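Local coordinates for surface layer protein (PDB 2RA1) that forms part of the crystalline surface layer that coats the bacterial cell, its N-terminal part probably binding cell-wall sugar polymers, at residues L340-A345 with N383-K388. Residues are numbered along the deposited sequence; the frame is centred on the assembly and turned at random.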
loop_
_atom_site.group_PDB
_atom_site.type_symbol
_atom_site.label_atom_id
_atom_site.label_comp_id
_atom_site.label_asym_id
_atom_site.label_seq_id
_atom_site.Cartn_x
_atom_site.Cartn_y
_atom_site.Cartn_z
ATOM N N LEU A 340 -7.636 -0.272 46.373
ATOM C CA LEU A 340 -8.619 0.212 45.423
ATOM C C LEU A 340 -8.447 1.716 45.286
ATOM O O LEU A 340 -7.917 2.352 46.192
ATOM C CB LEU A 340 -10.035 -0.126 45.899
ATOM C CG LEU A 340 -10.374 -1.616 46.075
ATOM C CD1 LEU A 340 -11.754 -1.819 46.754
ATOM C CD2 LEU A 340 -10.302 -2.355 44.745
ATOM N N PRO A 341 -8.890 2.290 44.155
ATOM C CA PRO A 341 -8.849 3.748 43.988
ATOM C C PRO A 341 -9.887 4.428 44.894
ATOM O O PRO A 341 -10.762 3.742 45.420
ATOM C CB PRO A 341 -9.239 3.960 42.514
ATOM C CG PRO A 341 -9.509 2.602 41.935
ATOM C CD PRO A 341 -9.591 1.615 43.051
ATOM N N GLU A 342 -9.774 5.739 45.089
ATOM C CA GLU A 342 -10.776 6.508 45.819
ATOM C C GLU A 342 -11.786 7.045 44.817
ATOM O O GLU A 342 -11.456 7.914 44.010
ATOM C CB GLU A 342 -10.136 7.683 46.573
ATOM C CG GLU A 342 -11.058 8.337 47.641
ATOM C CD GLU A 342 -10.549 9.698 48.160
ATOM O OE1 GLU A 342 -9.472 10.158 47.719
ATOM O OE2 GLU A 342 -11.232 10.313 49.006
ATOM N N ASP A 343 -13.006 6.517 44.852
ATOM C CA ASP A 343 -14.038 6.927 43.905
ATOM C C ASP A 343 -15.401 6.664 44.529
ATOM O O ASP A 343 -15.531 5.794 45.383
ATOM C CB ASP A 343 -13.901 6.139 42.591
ATOM C CG ASP A 343 -14.612 6.811 41.424
ATOM O OD1 ASP A 343 -15.775 6.433 41.104
ATOM O OD2 ASP A 343 -13.995 7.728 40.826
ATOM N N SER A 344 -16.414 7.403 44.099
ATOM C CA SER A 344 -17.745 7.233 44.664
ATOM C C SER A 344 -18.481 6.000 44.119
ATOM O O SER A 344 -19.524 5.619 44.643
ATOM C CB SER A 344 -18.575 8.510 44.494
ATOM O OG SER A 344 -18.091 9.289 43.418
ATOM N N ALA A 345 -17.929 5.367 43.086
ATOM C CA ALA A 345 -18.508 4.126 42.563
ATOM C C ALA A 345 -17.452 3.247 41.882
ATOM O O ALA A 345 -17.183 3.373 40.689
ATOM C CB ALA A 345 -19.686 4.416 41.618
ATOM N N ASN A 383 -18.541 2.857 47.298
ATOM C CA ASN A 383 -18.052 4.219 47.403
ATOM C C ASN A 383 -16.887 4.297 48.397
ATOM O O ASN A 383 -17.071 4.110 49.594
ATOM C CB ASN A 383 -19.206 5.107 47.872
ATOM C CG ASN A 383 -18.856 6.581 47.862
ATOM O OD1 ASN A 383 -17.692 6.963 47.953
ATOM N ND2 ASN A 383 -19.871 7.416 47.735
ATOM N N THR A 384 -15.687 4.569 47.901
ATOM C CA THR A 384 -14.490 4.564 48.744
ATOM C C THR A 384 -14.016 5.969 49.104
ATOM O O THR A 384 -12.992 6.133 49.778
ATOM C CB THR A 384 -13.304 3.808 48.072
ATOM O OG1 THR A 384 -13.010 4.410 46.806
ATOM C CG2 THR A 384 -13.651 2.346 47.847
ATOM N N THR A 385 -14.757 6.975 48.650
ATOM C CA THR A 385 -14.374 8.362 48.878
ATOM C C THR A 385 -14.264 8.656 50.371
ATOM O O THR A 385 -15.108 8.244 51.172
ATOM C CB THR A 385 -15.346 9.371 48.203
ATOM O OG1 THR A 385 -16.674 9.121 48.655
ATOM C CG2 THR A 385 -15.315 9.244 46.688
ATOM N N GLY A 386 -13.195 9.363 50.727
ATOM C CA GLY A 386 -12.905 9.710 52.106
ATOM C C GLY A 386 -12.578 8.524 52.994
ATOM O O GLY A 386 -12.608 8.635 54.217
ATOM N N LYS A 387 -12.277 7.379 52.391
ATOM C CA LYS A 387 -11.879 6.213 53.169
ATOM C C LYS A 387 -10.433 5.839 52.892
ATOM O O LYS A 387 -9.928 6.034 51.790
ATOM C CB LYS A 387 -12.828 5.035 52.918
ATOM C CG LYS A 387 -14.175 5.190 53.628
ATOM C CD LYS A 387 -15.265 4.336 53.010
ATOM C CE LYS A 387 -16.633 5.024 53.082
ATOM N NZ LYS A 387 -16.854 5.983 51.929
ATOM N N LYS A 388 -9.760 5.315 53.908
ATOM C CA LYS A 388 -8.391 4.865 53.739
ATOM C C LYS A 388 -8.304 3.340 53.663
ATOM O O LYS A 388 -7.301 2.788 53.192
ATOM C CB LYS A 388 -7.503 5.452 54.835
ATOM C CG LYS A 388 -6.995 6.851 54.474
ATOM C CD LYS A 388 -5.786 6.745 53.541
ATOM C CE LYS A 388 -5.844 7.756 52.392
ATOM N NZ LYS A 388 -5.560 9.130 52.827
#
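Thr384 is gripped by the backbone of the 340-345 loop at both its hydroxyl and its amide. Its OG1 donates to Pro341 O at 2.7 Å, in the plane of that carbonyl and on a lone pair, while accepting from Asp343 N at 2.9 Å. With chi1 at 58°, the hydroxyl stands between the residue's own N and carbonyl carbon, from where it reaches both peptide groups. From the next peptide group, Asp343 O accepts from the amide of Thr384 (N to O 2.8 Å), so a single buried threonine ties down three consecutive peptide units of the 340-345 loop.

A second tether runs the other way. Glu342, extended with CG anti to its N, passes CG alongside Thr385 CA and brings OE2 onto Gly386 N at 2.8 Å, in a nearly straight bond (169°) on the anti side of the carboxylate. The amide it captures belongs to the type II turn from Thr384 to Lys387, with Gly386 at positive phi.

Van der Waals contact makes up the rest. The Thr385 CG2 methyl is set against the Asp343-Ser344 peptide, 3.4 Å from Ser344 N, and the Asn383 carboxamide lies against the Ser344 backbone, OD1 3.3 Å from Ser344 CA. That same OD1 accepts from Thr385 N in an Asx turn; an alanine here would probably leave the Thr385 amide without its acceptor and the start of the turn less firmly fixed.

This surface contact joins the loop following strand 339-340 to the one leading into strand 389-397. Strand 406-410 lies between these two in the mixed sheet, and its Val410 touches the side chains of Glu342 and Thr384.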